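Local coordinates for nitroreductase family protein (Sphingopyxis sp., PDB 7DP1) that reduces nitro groups of dinitroaniline herbicides, probably by passing electrons from NADPH through a bound flavin mononucleotide, at residues F101-A106 / N213-P218; R130-P135 / A171-E176; E13-R18 / W157-M162; L163-H168 / S199-G204. The protein carries 1 engineered substitution. All blocks are in the same frame, centred on the assembly; numbering follows the deposited sequence.

How the contacts relate
A flavin site is assembled from distant pieces of chain, and these four contacts show how. Contacts 3 and 4 follow one another along helix 148-167, with centres about 8 Å apart. Contact 4 sets that helix against strand 195-204, and contact 2, centred about 9 Å from it, uses the neighbouring strand 171-175 of the same antiparallel sheet. Contact 1 lies about 17 to 19 Å, centre to centre, from the rest; along the chain, contacts 2 and 4 are nested in the loop that it closes, while contact 3 crosses it. Contacts 1, 2 and 3 touch the flavin, and all four reach the second subunit, contact 2 through Glu176 alone, so the flavin site draws on core and dimer interface alike.

Contact 1 of 4, residues F101-A106 / N213-P218; sequences FGVGEA and NRWPVP. With FMN (flavin mononucleotide), chain C.
Trp215 meets helix 96-109 through Ala106 and Val103, and the side chains meet through carbon atoms. The methyl of Ala106 reaches the six-membered half of the indole, with CB 3.3 Å from Trp215 CE3. One turn back, Val103 comes in at the rim near the ring plane, its CG2 lying 3.4 Å from Trp215 CH2. With CG1 of Val103 set between the backbone N and the carbonyl carbon (chi1 65°), CG2 is left pointing out to the indole, and it also lies 4.2 Å from Val217 CG1.

A second set of contacts sandwiches the indole and limits its tilt. The carbonyl oxygen of Ala106 sits 3.8 Å above one face, off centre, while on the opposite face Val217 CG2 lies 3.5 Å from the ring plane. Pro218 CD fills in at the edge. Arg19 adds a cation-pi interaction with the ring, and Trp215 NE1 has a weak hydrogen bond to Val212 O.

The third group is with the cofactor. Val103 CG2 lies 3.4 Å from FMN O4' and Val217 CG1 lies 3.4 Å from FMN O5', so two valines distant in sequence lie side by side along the ribityl phosphate arm. The loop backbone adds polar ties to the partner chain: Val217 O and Pro218 O accept hydrogen bonds from Arg43 and Asn49 of the second subunit. Such a wall, shared by a helix, the loop between strands 195-204 and 226-229 and the partner chain, belongs to the FMN site at the dimer interface of the nitroreductase fold.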
# COMPACT_ATOMS: atom_id res chain seq x y z
N PHE A 101 -5.04 4.29 20.00
CA PHE A 101 -4.93 5.11 21.19
C PHE A 101 -3.60 4.83 21.90
O PHE A 101 -3.03 5.73 22.52
CB PHE A 101 -6.12 4.87 22.10
CG PHE A 101 -7.41 5.35 21.50
CD1 PHE A 101 -7.62 6.70 21.30
CD2 PHE A 101 -8.38 4.46 21.09
CE1 PHE A 101 -8.78 7.15 20.72
CE2 PHE A 101 -9.55 4.90 20.51
CZ PHE A 101 -9.76 6.24 20.34
N GLY A 102 -3.11 3.61 21.76
CA GLY A 102 -1.80 3.24 22.28
C GLY A 102 -0.67 4.01 21.63
O GLY A 102 0.28 4.42 22.30
N VAL A 103 -0.75 4.21 20.31
CA VAL A 103 0.27 5.00 19.64
C VAL A 103 -0.03 6.45 19.98
O VAL A 103 0.86 7.30 20.00
CB VAL A 103 0.31 4.77 18.11
CG1 VAL A 103 -0.98 5.24 17.44
CG2 VAL A 103 1.50 5.47 17.50
N GLY A 104 -1.31 6.71 20.25
CA GLY A 104 -1.77 8.01 20.69
C GLY A 104 -1.11 8.36 22.01
O GLY A 104 -0.75 9.51 22.25
N GLU A 105 -0.92 7.35 22.87
CA GLU A 105 -0.28 7.57 24.17
C GLU A 105 1.15 8.04 24.01
O GLU A 105 1.54 9.08 24.56
CB GLU A 105 -0.25 6.28 24.99
CG GLU A 105 -1.58 5.67 25.34
CD GLU A 105 -1.51 4.75 26.54
OE1 GLU A 105 -0.74 5.05 27.48
OE2 GLU A 105 -2.24 3.75 26.56
N ALA A 106 1.91 7.27 23.26
CA ALA A 106 3.34 7.51 23.08
C ALA A 106 3.64 8.83 22.36
O ALA A 106 4.62 9.51 22.69
CB ALA A 106 3.95 6.35 22.35
N ASN A 213 9.77 12.77 17.67
CA ASN A 213 10.39 11.88 16.68
C ASN A 213 11.26 10.73 17.20
O ASN A 213 11.86 10.03 16.39
CB ASN A 213 11.27 12.70 15.73
CG ASN A 213 10.47 13.65 14.87
OD1 ASN A 213 9.30 13.42 14.59
ND2 ASN A 213 11.11 14.72 14.43
N ARG A 214 11.34 10.51 18.50
CA ARG A 214 12.33 9.55 18.99
C ARG A 214 11.78 8.41 19.86
O ARG A 214 12.49 7.43 20.12
CB ARG A 214 13.41 10.28 19.79
CG ARG A 214 14.15 11.38 19.04
CD ARG A 214 15.37 11.83 19.85
NE ARG A 214 16.32 10.72 19.97
CZ ARG A 214 17.19 10.57 20.95
NH1 ARG A 214 17.24 11.44 21.94
NH2 ARG A 214 18.01 9.52 20.95
N TRP A 215 10.52 8.51 20.26
CA TRP A 215 9.88 7.44 21.02
C TRP A 215 9.69 6.20 20.14
O TRP A 215 9.42 6.31 18.95
CB TRP A 215 8.55 7.92 21.59
CG TRP A 215 7.61 8.47 20.55
CD1 TRP A 215 7.59 9.75 20.06
CD2 TRP A 215 6.59 7.76 19.84
NE1 TRP A 215 6.61 9.88 19.11
CE2 TRP A 215 5.98 8.67 18.95
CE3 TRP A 215 6.13 6.44 19.87
CZ2 TRP A 215 4.94 8.31 18.10
CZ3 TRP A 215 5.08 6.08 19.03
CH2 TRP A 215 4.50 7.01 18.16
N PRO A 216 9.86 5.01 20.74
CA PRO A 216 9.72 3.76 20.00
C PRO A 216 8.27 3.51 19.65
O PRO A 216 7.40 3.64 20.51
CB PRO A 216 10.26 2.71 20.97
CG PRO A 216 10.00 3.30 22.30
CD PRO A 216 10.12 4.78 22.17
N VAL A 217 8.01 3.20 18.38
CA VAL A 217 6.64 3.02 17.91
C VAL A 217 6.24 1.56 17.92
O VAL A 217 6.82 0.74 17.21
CB VAL A 217 6.49 3.58 16.49
CG1 VAL A 217 5.02 3.60 16.09
CG2 VAL A 217 7.11 4.97 16.40
N PRO A 218 5.18 1.25 18.67
CA PRO A 218 4.75 -0.14 18.88
C PRO A 218 4.15 -0.81 17.65
O PRO A 218 3.56 -0.15 16.81
CB PRO A 218 3.70 -0.01 19.99
CG PRO A 218 3.21 1.40 19.90
CD PRO A 218 4.36 2.22 19.41
N1 FMN C . -0.41 10.41 11.47
C2 FMN C . -0.88 11.62 11.93
O2 FMN C . -0.40 12.14 12.93
N3 FMN C . -1.91 12.27 11.28
C4 FMN C . -2.48 11.72 10.16
O4 FMN C . -3.39 12.34 9.58
C4A FMN C . -2.01 10.49 9.70
N5 FMN C . -2.56 9.91 8.59
C5A FMN C . -2.09 8.70 8.11
C6 FMN C . -2.67 8.15 6.97
C7 FMN C . -2.22 6.94 6.48
C7M FMN C . -2.81 6.34 5.24
C8 FMN C . -1.18 6.28 7.12
C8M FMN C . -0.72 4.98 6.52
C9 FMN C . -0.60 6.82 8.27
C9A FMN C . -1.05 8.04 8.77
N10 FMN C . -0.51 8.62 9.91
C10 FMN C . -0.98 9.84 10.37
C1' FMN C . 0.63 7.97 10.64
C2' FMN C . 0.23 6.79 11.53
O2' FMN C . -0.29 7.27 12.74
C3' FMN C . 1.49 5.98 11.81
O3' FMN C . 1.84 5.34 10.60
C4' FMN C . 1.32 4.90 12.87
O4' FMN C . 1.05 5.41 14.16
C5' FMN C . 2.61 4.12 12.95
O5' FMN C . 3.62 5.03 13.33
P FMN C . 4.94 5.07 12.41
O1P FMN C . 5.78 6.25 12.82
O2P FMN C . 5.71 3.77 12.59
O3P FMN C . 4.51 5.19 10.96

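Contact 2 of 4, residues R130-P135 / A171-E176; sequences RGFGAP and ASCPQE. With FMN (flavin mononucleotide), chain C.
The flavin pocket of the nitroreductase fold is lined here by strand 171-175, an edge strand of the sheet within the chain, with Phe132 packed against Cys173 and Gln175. The loop 130-135 turns through positive phi at Gly131, Phe132 and Gly133, and Phe132 then points its ring back at the strand. CE2 of that ring lies 3.6 Å from Cys173 SG, an oblique sulfur-aromatic contact. Gln175 runs past the ring in the opposite direction, its amide plane 36° from the ring plane and NE2 3.7 Å from Phe132 CE2. The rotation of this amide is fixed from outside the two segments, since NE2 donates to Asn128 O and OE1 accepts from Trp178 NE1.

The same strand carries the isoalloxazine. Pro174 CG packs 3.4 Å from FMN C9, and Pro174 O lies 3.0 Å from FMN C10. Beyond the strand, the extended side chain of Glu176 follows the dimethylbenzene end, with CD 3.5 Å from FMN C6 and OE2 3.1 Å from FMN C7M. With an alanine here the carboxylate would be gone, which would probably leave a gap beside FMN C6 and the C7M methyl. The backbone bond runs from Glu176 N to FMN N5, 2.7 Å long with an angle of 156° at the hydrogen.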
# COMPACT_ATOMS: atom_id res chain seq x y z
N ARG A 130 -0.58 22.03 9.30
CA ARG A 130 0.61 22.70 8.80
C ARG A 130 1.68 21.68 8.40
O ARG A 130 2.85 22.04 8.23
CB ARG A 130 1.19 23.63 9.86
CG ARG A 130 0.19 24.41 10.67
CD ARG A 130 0.90 25.25 11.73
NE ARG A 130 0.83 26.68 11.49
CZ ARG A 130 -0.20 27.45 11.81
NH1 ARG A 130 -1.26 26.92 12.40
NH2 ARG A 130 -0.17 28.75 11.55
N GLY A 131 1.28 20.43 8.20
CA GLY A 131 2.21 19.40 7.78
C GLY A 131 3.33 19.24 8.80
O GLY A 131 4.43 18.78 8.47
N PHE A 132 3.04 19.61 10.03
CA PHE A 132 4.02 19.57 11.12
C PHE A 132 5.25 20.37 10.75
O PHE A 132 6.35 20.03 11.18
CB PHE A 132 4.40 18.13 11.46
CG PHE A 132 3.25 17.27 11.88
CD1 PHE A 132 2.53 17.57 13.02
CD2 PHE A 132 2.88 16.17 11.13
CE1 PHE A 132 1.46 16.77 13.42
CE2 PHE A 132 1.81 15.38 11.51
CZ PHE A 132 1.10 15.68 12.66
N GLY A 133 5.08 21.38 9.90
CA GLY A 133 6.17 22.26 9.53
C GLY A 133 7.00 21.79 8.36
O GLY A 133 8.05 22.37 8.06
N ALA A 134 6.55 20.74 7.69
CA ALA A 134 7.23 20.27 6.49
C ALA A 134 7.10 21.30 5.37
O ALA A 134 6.05 21.93 5.21
CB ALA A 134 6.66 18.95 6.06
N PRO A 135 8.18 21.48 4.60
CA PRO A 135 8.23 22.46 3.49
C PRO A 135 7.48 22.01 2.24
O PRO A 135 7.13 22.85 1.41
CB PRO A 135 9.73 22.58 3.21
CG PRO A 135 10.27 21.25 3.59
CD PRO A 135 9.47 20.81 4.79
N ALA A 171 12.44 12.68 5.27
CA ALA A 171 11.48 12.02 6.12
C ALA A 171 10.09 12.39 5.66
O ALA A 171 9.94 13.30 4.83
CB ALA A 171 11.67 12.40 7.58
N SER A 172 9.09 11.71 6.20
CA SER A 172 7.73 12.04 5.87
C SER A 172 6.71 11.67 6.94
O SER A 172 7.01 10.96 7.90
CB SER A 172 7.35 11.39 4.54
OG SER A 172 7.16 10.00 4.71
N CYS A 173 5.51 12.20 6.76
CA CYS A 173 4.37 11.83 7.56
C CYS A 173 3.19 11.64 6.64
O CYS A 173 2.71 12.60 6.05
CB CYS A 173 4.05 12.92 8.60
SG CYS A 173 2.84 12.34 9.85
N PRO A 174 2.72 10.39 6.47
CA PRO A 174 1.45 10.21 5.75
C PRO A 174 0.33 10.84 6.58
O PRO A 174 0.37 10.76 7.80
CB PRO A 174 1.32 8.69 5.65
CG PRO A 174 2.16 8.16 6.77
CD PRO A 174 3.27 9.11 6.97
N GLN A 175 -0.61 11.51 5.92
CA GLN A 175 -1.66 12.25 6.65
C GLN A 175 -3.03 12.10 6.03
O GLN A 175 -3.31 12.69 5.00
CB GLN A 175 -1.34 13.73 6.70
CG GLN A 175 -0.15 14.14 7.52
CD GLN A 175 -0.10 15.65 7.65
OE1 GLN A 175 0.30 16.34 6.72
NE2 GLN A 175 -0.54 16.17 8.80
N GLU A 176 -3.92 11.36 6.70
CA GLU A 176 -5.30 11.26 6.22
C GLU A 176 -6.14 12.44 6.68
O GLU A 176 -7.29 12.59 6.26
CB GLU A 176 -5.93 9.97 6.71
CG GLU A 176 -5.98 8.90 5.66
CD GLU A 176 -5.99 7.51 6.27
OE1 GLU A 176 -6.10 7.40 7.52
OE2 GLU A 176 -5.88 6.55 5.50
N1 FMN C . -0.41 10.41 11.47
C2 FMN C . -0.88 11.62 11.93
O2 FMN C . -0.40 12.14 12.93
N3 FMN C . -1.91 12.27 11.28
C4 FMN C . -2.48 11.72 10.16
O4 FMN C . -3.39 12.34 9.58
C4A FMN C . -2.01 10.49 9.70
N5 FMN C . -2.56 9.91 8.59
C5A FMN C . -2.09 8.70 8.11
C6 FMN C . -2.67 8.15 6.97
C7 FMN C . -2.22 6.94 6.48
C7M FMN C . -2.81 6.34 5.24
C8 FMN C . -1.18 6.28 7.12
C8M FMN C . -0.72 4.98 6.52
C9 FMN C . -0.60 6.82 8.27
C9A FMN C . -1.05 8.04 8.77
N10 FMN C . -0.51 8.62 9.91
C10 FMN C . -0.98 9.84 10.37
C1' FMN C . 0.63 7.97 10.64
C2' FMN C . 0.23 6.79 11.53
O2' FMN C . -0.29 7.27 12.74
C3' FMN C . 1.49 5.98 11.81
O3' FMN C . 1.84 5.34 10.60
C4' FMN C . 1.32 4.90 12.87
O4' FMN C . 1.05 5.41 14.16
C5' FMN C . 2.61 4.12 12.95
O5' FMN C . 3.62 5.03 13.33
P FMN C . 4.94 5.07 12.41
O1P FMN C . 5.78 6.25 12.82
O2P FMN C . 5.71 3.77 12.59
O3P FMN C . 4.51 5.19 10.96

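Contact 3 of 4, residues E13-R18 / W157-M162; sequences EALARR and WLQSVM. With FMN (flavin mononucleotide), chain C.
Helix 11-17 gives out just before Arg18, and Arg18 CA lies 7.2 Å from Met162 CA on helix 148-167, the closest CA pair of the two segments. Earlier in the helix, Leu15 crosses Gln159 at about a right angle, with CD1 3.3 Å from Gln159 NE2. That nitrogen donates to Ser160 OG of the second subunit, whereas Gln159 OE1 is buried without a polar partner, its neighbour being Arg18 CD at 3.8 Å. The same CD packs against Met162 CB, also at 3.8 Å.

Past these neighbours the arginine reaches the phosphate pocket of the FMN site, which in this nitroreductase lies at the dimer interface. CG anti to the backbone N (chi1 -177°), followed by bends at chi2 and chi3, carries the guanidinium to the cofactor. It meets the phosphate edge-on: NH1 and NH2 each donate to FMN O3P at 3.0 Å, and NH2 reaches FMN O2P at 3.3 Å. A leucine in its place would probably leave O3P without two of its donors and the phosphate less well balanced in charge. NH2 also donates to Arg43 O of the second subunit, and Arg219, whose NH2 also bonds FMN, lies close by.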
# COMPACT_ATOMS: atom_id res chain seq x y z
N GLU A 13 16.74 -1.80 6.44
CA GLU A 13 17.09 -0.62 7.21
C GLU A 13 16.14 0.53 6.91
O GLU A 13 15.79 1.29 7.81
CB GLU A 13 18.54 -0.21 6.94
CG GLU A 13 19.54 -1.26 7.44
CD GLU A 13 20.88 -1.21 6.73
OE1 GLU A 13 21.00 -0.50 5.71
OE2 GLU A 13 21.81 -1.89 7.19
N ALA A 14 15.73 0.66 5.65
CA ALA A 14 14.78 1.69 5.29
C ALA A 14 13.47 1.46 6.02
O ALA A 14 12.95 2.37 6.66
CB ALA A 14 14.55 1.72 3.76
N LEU A 15 12.94 0.24 5.94
CA LEU A 15 11.71 -0.13 6.66
C LEU A 15 11.80 0.17 8.15
O LEU A 15 10.85 0.68 8.76
CB LEU A 15 11.40 -1.62 6.49
CG LEU A 15 10.34 -2.10 5.50
CD1 LEU A 15 9.03 -1.32 5.69
CD2 LEU A 15 10.82 -1.99 4.07
N ALA A 16 12.95 -0.18 8.73
CA ALA A 16 13.18 -0.03 10.16
C ALA A 16 13.27 1.43 10.56
O ALA A 16 12.72 1.79 11.59
CB ALA A 16 14.44 -0.77 10.58
N ARG A 17 13.93 2.26 9.75
CA ARG A 17 14.16 3.65 10.14
C ARG A 17 13.08 4.62 9.68
O ARG A 17 13.09 5.79 10.09
CB ARG A 17 15.53 4.15 9.64
CG ARG A 17 16.71 3.30 10.10
CD ARG A 17 18.06 3.71 9.53
NE ARG A 17 19.14 3.37 10.46
CZ ARG A 17 20.04 2.40 10.27
NH1 ARG A 17 20.02 1.68 9.16
NH2 ARG A 17 20.98 2.16 11.18
N ARG A 18 12.15 4.15 8.84
CA ARG A 18 11.02 5.00 8.45
C ARG A 18 10.04 5.15 9.60
O ARG A 18 9.58 4.17 10.17
CB ARG A 18 10.29 4.44 7.22
CG ARG A 18 9.13 5.37 6.75
CD ARG A 18 7.85 4.62 6.34
NE ARG A 18 7.37 3.76 7.42
CZ ARG A 18 6.64 4.16 8.45
NH1 ARG A 18 6.31 5.44 8.57
NH2 ARG A 18 6.26 3.28 9.39
N TRP A 157 2.40 2.16 -3.80
CA TRP A 157 3.19 3.31 -4.29
C TRP A 157 3.66 4.22 -3.17
O TRP A 157 4.83 4.57 -3.08
CB TRP A 157 2.38 4.13 -5.28
CG TRP A 157 3.11 5.34 -5.80
CD1 TRP A 157 4.04 5.35 -6.80
CD2 TRP A 157 2.95 6.71 -5.38
NE1 TRP A 157 4.46 6.64 -7.04
CE2 TRP A 157 3.82 7.50 -6.18
CE3 TRP A 157 2.18 7.35 -4.40
CZ2 TRP A 157 3.94 8.90 -6.03
CZ3 TRP A 157 2.30 8.74 -4.25
CH2 TRP A 157 3.18 9.50 -5.07
N LEU A 158 2.73 4.59 -2.30
CA LEU A 158 3.04 5.49 -1.21
C LEU A 158 4.16 4.96 -0.32
O LEU A 158 5.07 5.70 0.05
CB LEU A 158 1.79 5.75 -0.35
CG LEU A 158 2.02 6.90 0.64
CD1 LEU A 158 2.26 8.21 -0.12
CD2 LEU A 158 0.87 7.03 1.61
N GLN A 159 4.07 3.68 0.07
CA GLN A 159 5.15 3.09 0.86
C GLN A 159 6.47 3.08 0.07
O GLN A 159 7.55 3.22 0.65
CB GLN A 159 4.79 1.66 1.30
CG GLN A 159 5.92 0.90 2.01
CD GLN A 159 6.20 1.42 3.42
OE1 GLN A 159 5.92 2.60 3.75
NE2 GLN A 159 6.77 0.56 4.25
N SER A 160 6.41 2.89 -1.24
CA SER A 160 7.64 3.02 -2.03
C SER A 160 8.25 4.41 -1.83
O SER A 160 9.47 4.55 -1.57
CB SER A 160 7.36 2.76 -3.50
OG SER A 160 6.89 1.43 -3.67
N VAL A 161 7.42 5.45 -1.93
CA VAL A 161 7.94 6.81 -1.77
C VAL A 161 8.55 7.03 -0.39
O VAL A 161 9.66 7.54 -0.25
CB VAL A 161 6.82 7.83 -2.05
CG1 VAL A 161 7.28 9.26 -1.75
CG2 VAL A 161 6.36 7.66 -3.51
N MET A 162 7.83 6.62 0.64
CA MET A 162 8.27 6.85 2.01
C MET A 162 9.61 6.16 2.29
O MET A 162 10.47 6.70 2.97
CB MET A 162 7.19 6.36 2.97
CG MET A 162 5.93 7.24 2.93
SD MET A 162 4.79 6.75 4.22
CE MET A 162 4.01 5.36 3.44
N1 FMN C . -0.41 10.41 11.47
C2 FMN C . -0.88 11.62 11.93
O2 FMN C . -0.40 12.14 12.93
N3 FMN C . -1.91 12.27 11.28
C4 FMN C . -2.48 11.72 10.16
O4 FMN C . -3.39 12.34 9.58
C4A FMN C . -2.01 10.49 9.70
N5 FMN C . -2.56 9.91 8.59
C5A FMN C . -2.09 8.70 8.11
C6 FMN C . -2.67 8.15 6.97
C7 FMN C . -2.22 6.94 6.48
C7M FMN C . -2.81 6.34 5.24
C8 FMN C . -1.18 6.28 7.12
C8M FMN C . -0.72 4.98 6.52
C9 FMN C . -0.60 6.82 8.27
C9A FMN C . -1.05 8.04 8.77
N10 FMN C . -0.51 8.62 9.91
C10 FMN C . -0.98 9.84 10.37
C1' FMN C . 0.63 7.97 10.64
C2' FMN C . 0.23 6.79 11.53
O2' FMN C . -0.29 7.27 12.74
C3' FMN C . 1.49 5.98 11.81
O3' FMN C . 1.84 5.34 10.60
C4' FMN C . 1.32 4.90 12.87
O4' FMN C . 1.05 5.41 14.16
C5' FMN C . 2.61 4.12 12.95
O5' FMN C . 3.62 5.03 13.33
P FMN C . 4.94 5.07 12.41
O1P FMN C . 5.78 6.25 12.82
O2P FMN C . 5.71 3.77 12.59
O3P FMN C . 4.51 5.19 10.96

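Contact 4 of 4, residues L163-H168 / S199-G204; sequences LLLVEH and SGLAIG
Leu165 leaves helix 148-167 with its CB directed at strand 195-204, where Ile203 and Leu201 receive it. CB itself stops short of the strand. CG stands anti to the carbonyl carbon (chi1 -73°), and the branch there sends two methyls forward. CD1 makes the closer contacts: it lies 4.0 Å from Ile203 CG1 and 4.1 Å from Ile203 CD1, the two side chains crossing at about a right angle, and a looser 4.4 Å from Leu201 CD2. The other methyl, Leu165 CD2, approaches the second branch of the isoleucine, 4.3 Å from Ile203 CG2.

Ser172, from the next strand of the sheet, and Ile37, from helix 31-41, also touch Leu165. Leu201 in turn packs against Leu158, Val161 and Met162, so that alternate residues of one strand face a single helix, a helix-on-sheet layer of the nitroreductase core. Just past the helix end, the ring of His168 turns back to donate from ND1 to Leu164 O over 2.8 Å, nearly straight at 166° and with the oxygen in the ring plane.

Between helix and strand the contact consists of methyl and methylene groups alone. Its cohesion therefore rests on burial and shape, and its position on the hydrogen bonds within the helix and between the strands of the sheet.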
# COMPACT_ATOMS: atom_id res chain seq x y z
N LEU A 163 9.78 4.94 1.78
CA LEU A 163 11.05 4.25 1.94
C LEU A 163 12.18 4.92 1.18
O LEU A 163 13.29 5.02 1.69
CB LEU A 163 10.92 2.80 1.51
CG LEU A 163 10.02 1.99 2.45
CD1 LEU A 163 9.85 0.58 1.94
CD2 LEU A 163 10.66 2.00 3.83
N LEU A 164 11.91 5.38 -0.05
CA LEU A 164 12.93 6.06 -0.85
C LEU A 164 13.40 7.36 -0.19
O LEU A 164 14.57 7.74 -0.30
CB LEU A 164 12.40 6.37 -2.25
CG LEU A 164 12.29 5.13 -3.14
CD1 LEU A 164 11.37 5.37 -4.36
CD2 LEU A 164 13.66 4.69 -3.57
N LEU A 165 12.48 8.05 0.47
CA LEU A 165 12.81 9.28 1.16
C LEU A 165 13.82 9.01 2.25
O LEU A 165 14.87 9.65 2.33
CB LEU A 165 11.55 9.91 1.76
CG LEU A 165 10.59 10.57 0.76
CD1 LEU A 165 9.31 11.00 1.46
CD2 LEU A 165 11.27 11.77 0.08
N VAL A 166 13.50 8.03 3.09
CA VAL A 166 14.35 7.61 4.20
C VAL A 166 15.73 7.25 3.71
O VAL A 166 16.75 7.67 4.29
CB VAL A 166 13.73 6.40 4.93
CG1 VAL A 166 14.76 5.68 5.77
CG2 VAL A 166 12.55 6.86 5.79
N GLU A 167 15.77 6.48 2.62
CA GLU A 167 17.02 6.09 1.98
C GLU A 167 17.84 7.31 1.56
O GLU A 167 19.08 7.27 1.59
CB GLU A 167 16.75 5.22 0.75
CG GLU A 167 18.00 4.72 0.04
CD GLU A 167 17.69 3.99 -1.26
OE1 GLU A 167 16.94 4.55 -2.09
OE2 GLU A 167 18.20 2.87 -1.47
N HIS A 168 17.18 8.39 1.16
CA HIS A 168 17.92 9.56 0.71
C HIS A 168 18.01 10.65 1.78
O HIS A 168 18.35 11.79 1.48
CB HIS A 168 17.30 10.14 -0.57
CG HIS A 168 17.48 9.27 -1.78
ND1 HIS A 168 16.63 8.24 -2.09
CD2 HIS A 168 18.42 9.30 -2.76
CE1 HIS A 168 17.03 7.66 -3.21
NE2 HIS A 168 18.11 8.28 -3.64
N SER A 199 -4.99 10.91 0.62
CA SER A 199 -4.17 11.26 1.76
C SER A 199 -3.15 12.31 1.40
O SER A 199 -2.80 12.49 0.23
CB SER A 199 -3.46 10.00 2.28
OG SER A 199 -2.59 10.31 3.36
N GLY A 200 -2.65 13.03 2.40
CA GLY A 200 -1.49 13.87 2.18
C GLY A 200 -0.26 13.10 2.60
O GLY A 200 -0.38 12.06 3.27
N LEU A 201 0.91 13.56 2.18
CA LEU A 201 2.19 13.06 2.70
C LEU A 201 3.08 14.28 2.97
O LEU A 201 3.55 14.94 2.04
CB LEU A 201 2.86 12.08 1.72
CG LEU A 201 4.22 11.46 2.10
CD1 LEU A 201 4.09 10.36 3.19
CD2 LEU A 201 5.00 10.94 0.86
N ALA A 202 3.25 14.63 4.23
CA ALA A 202 4.15 15.73 4.56
C ALA A 202 5.57 15.28 4.28
O ALA A 202 5.93 14.16 4.65
CB ALA A 202 3.98 16.15 6.00
N ILE A 203 6.37 16.12 3.64
CA ILE A 203 7.74 15.76 3.26
C ILE A 203 8.78 16.80 3.67
O ILE A 203 8.58 17.99 3.44
CB ILE A 203 7.86 15.55 1.73
CG1 ILE A 203 7.08 14.32 1.29
CG2 ILE A 203 9.31 15.34 1.32
CD1 ILE A 203 7.12 14.09 -0.20
N GLY A 204 9.90 16.34 4.25
CA GLY A 204 10.97 17.24 4.63
C GLY A 204 12.11 16.56 5.36
O GLY A 204 12.20 15.32 5.39